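Sarcolemmal membrane-associated protein (PDB 6AR0) associates with the STRIPAK phosphatase–kinase complex, which dephosphorylates STK3 to inhibit Hippo signaling, and is represented here by its FHA domain. Local coordinates at residues 67-72 / 83-88. Sequence-based numbering, arbitrary orientation.
Sequences FYLQDT and QRLSRG
Within the FHA beta sandwich of this protein, L69 and D71 of strand 66-71, which belongs to one sheet, meet L85 and S86, which follow strand 83-84 of the other. It is a worked example of contact between two sheets, an apolar crossing next to a water-bridged carboxylate. L69 and L85 cross at about a right angle, with CD1 of L85 4.2 Å from CG of L69 and 4.0 Å from the carbonyl O of L69. L85 also touches T78 and I80 of strand 78-80 and C95 of strand 95-97, so this leucine has neighbours in both sheets.

At D71 the contact turns polar. Its CB lies 4.2 Å from CB of L85, while the carboxylate, with CG anti to the backbone N (chi1 -176°), extends toward the loop at S86. There OD2 accepts a hydrogen bond of 2.8 Å from a water, which in turn accepts one of 3.0 Å from the backbone N of S86. Hydroxyls of S74 and T78 also bond to OD2, at least three partners that would probably favour the charged carboxylate. They tie strand 66-71 to strand 78-80 and the intervening loop, which in FHA domains commonly helps form the phosphothreonine-binding end and may do so here. S86 OG stands 3.2 Å from D71 CG, yet it hydrogen-bonds to the carbonyl O of E90 rather than to the carboxylate, where the angle to OD1 is poor. Within the loop, NE of R84 donates a hydrogen bond to the carbonyl O of S86 (2.8 Å), the donor 21° out of the carbonyl plane.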
loop_
_atom_site.group_PDB
_atom_site.type_symbol
_atom_site.label_atom_id
_atom_site.label_comp_id
_atom_site.label_asym_id
_atom_site.label_seq_id
_atom_site.Cartn_x
_atom_site.Cartn_y
_atom_site.Cartn_z
ATOM N N PHE A 67 -9.077 9.652 -2.247
ATOM C CA PHE A 67 -7.861 8.872 -2.367
ATOM C C PHE A 67 -8.228 7.475 -2.844
ATOM O O PHE A 67 -9.266 6.915 -2.445
ATOM C CB PHE A 67 -7.174 8.751 -1.004
ATOM C CG PHE A 67 -6.642 10.043 -0.452
ATOM C CD1 PHE A 67 -5.296 10.343 -0.528
ATOM C CD2 PHE A 67 -7.483 10.941 0.176
ATOM C CE1 PHE A 67 -4.807 11.533 0.004
ATOM C CE2 PHE A 67 -6.997 12.129 0.702
ATOM C CZ PHE A 67 -5.666 12.405 0.627
ATOM N N TYR A 68 -7.337 6.874 -3.637
ATOM C CA TYR A 68 -7.603 5.573 -4.218
ATOM C C TYR A 68 -6.392 4.662 -4.151
ATOM O O TYR A 68 -5.241 5.104 -4.185
ATOM C CB TYR A 68 -7.979 5.685 -5.693
ATOM C CG TYR A 68 -9.286 6.381 -5.904
ATOM C CD1 TYR A 68 -10.477 5.667 -5.875
ATOM C CD2 TYR A 68 -9.342 7.739 -6.106
ATOM C CE1 TYR A 68 -11.687 6.279 -6.066
ATOM C CE2 TYR A 68 -10.562 8.380 -6.305
ATOM C CZ TYR A 68 -11.727 7.632 -6.277
ATOM O OH TYR A 68 -12.951 8.222 -6.473
ATOM N N LEU A 69 -6.687 3.370 -4.123
ATOM C CA LEU A 69 -5.724 2.291 -4.233
ATOM C C LEU A 69 -6.186 1.337 -5.325
ATOM O O LEU A 69 -7.378 1.022 -5.420
ATOM C CB LEU A 69 -5.648 1.558 -2.889
ATOM C CG LEU A 69 -4.674 0.395 -2.737
ATOM C CD1 LEU A 69 -3.242 0.854 -2.939
ATOM C CD2 LEU A 69 -4.836 -0.252 -1.366
ATOM N N GLN A 70 -5.254 0.886 -6.162
ATOM C CA GLN A 70 -5.564 -0.045 -7.235
ATOM C C GLN A 70 -4.517 -1.144 -7.269
ATOM O O GLN A 70 -3.313 -0.860 -7.279
ATOM C CB GLN A 70 -5.580 0.691 -8.575
ATOM C CG GLN A 70 -5.932 -0.189 -9.739
ATOM C CD GLN A 70 -6.061 0.606 -11.004
ATOM O OE1 GLN A 70 -5.333 1.581 -11.216
ATOM N NE2 GLN A 70 -6.995 0.216 -11.852
ATOM N N ASP A 71 -4.966 -2.393 -7.331
ATOM C CA ASP A 71 -4.052 -3.513 -7.513
ATOM C C ASP A 71 -3.699 -3.612 -8.993
ATOM O O ASP A 71 -4.593 -3.635 -9.847
ATOM C CB ASP A 71 -4.711 -4.808 -7.034
ATOM C CG ASP A 71 -3.781 -5.990 -7.109
ATOM O OD1 ASP A 71 -3.344 -6.324 -8.232
ATOM O OD2 ASP A 71 -3.476 -6.543 -6.026
ATOM N N THR A 72 -2.404 -3.626 -9.300
ATOM C CA THR A 72 -1.929 -3.676 -10.688
ATOM C C THR A 72 -1.396 -5.066 -11.043
ATOM O O THR A 72 -0.245 -5.250 -11.429
ATOM C CB THR A 72 -0.881 -2.588 -10.923
ATOM O OG1 THR A 72 0.228 -2.776 -10.038
ATOM C CG2 THR A 72 -1.455 -1.215 -10.695
ATOM N N GLN A 83 -10.268 -6.951 2.723
ATOM C CA GLN A 83 -11.017 -7.303 1.519
ATOM C C GLN A 83 -10.091 -7.205 0.316
ATOM O O GLN A 83 -9.510 -6.147 0.058
ATOM C CB GLN A 83 -12.205 -6.358 1.332
ATOM C CG GLN A 83 -13.113 -6.312 2.537
ATOM C CD GLN A 83 -13.593 -7.672 2.932
ATOM O OE1 GLN A 83 -13.909 -8.509 2.082
ATOM N NE2 GLN A 83 -13.631 -7.920 4.233
ATOM N N ARG A 84 -9.983 -8.298 -0.436
ATOM C CA ARG A 84 -9.032 -8.387 -1.539
ATOM C C ARG A 84 -9.557 -7.638 -2.758
ATOM O O ARG A 84 -10.711 -7.815 -3.163
ATOM C CB ARG A 84 -8.781 -9.851 -1.890
ATOM C CG ARG A 84 -7.670 -10.038 -2.896
ATOM C CD ARG A 84 -7.250 -11.487 -3.014
ATOM N NE ARG A 84 -6.188 -11.630 -4.005
ATOM C CZ ARG A 84 -5.245 -12.556 -3.969
ATOM N NH1 ARG A 84 -5.228 -13.472 -3.007
ATOM N NH2 ARG A 84 -4.314 -12.553 -4.901
ATOM N N LEU A 85 -8.698 -6.837 -3.377
ATOM C CA LEU A 85 -9.149 -5.986 -4.472
ATOM C C LEU A 85 -9.312 -6.743 -5.784
ATOM O O LEU A 85 -10.227 -6.426 -6.553
ATOM C CB LEU A 85 -8.189 -4.819 -4.666
ATOM C CG LEU A 85 -7.967 -3.956 -3.433
ATOM C CD1 LEU A 85 -7.290 -2.656 -3.825
ATOM C CD2 LEU A 85 -9.260 -3.691 -2.667
ATOM N N SER A 86 -8.442 -7.717 -6.063
ATOM C CA SER A 86 -8.509 -8.476 -7.307
ATOM C C SER A 86 -7.895 -9.857 -7.118
ATOM O O SER A 86 -7.094 -10.093 -6.212
ATOM C CB SER A 86 -7.794 -7.734 -8.441
ATOM O OG SER A 86 -6.453 -7.475 -8.075
ATOM N N ARG A 87 -8.274 -10.766 -8.011
ATOM C CA ARG A 87 -7.649 -12.074 -8.070
ATOM C C ARG A 87 -6.163 -11.948 -8.358
ATOM O O ARG A 87 -5.703 -10.968 -8.935
ATOM C CB ARG A 87 -8.212 -12.861 -9.239
ATOM C CG ARG A 87 -9.528 -13.490 -8.993
ATOM C CD ARG A 87 -9.837 -14.410 -10.150
ATOM N NE ARG A 87 -10.785 -15.465 -9.808
ATOM C CZ ARG A 87 -12.105 -15.326 -9.850
ATOM N NH1 ARG A 87 -12.648 -14.170 -10.215
ATOM N NH2 ARG A 87 -12.879 -16.348 -9.523
ATOM N N GLY A 88 -5.430 -13.012 -8.031
ATOM C CA GLY A 88 -4.032 -13.103 -8.387
ATOM C C GLY A 88 -3.796 -12.793 -9.852
ATOM O O GLY A 88 -4.472 -13.325 -10.739
HETATM O O HOH W 1 -5.692 -7.952 -4.965
#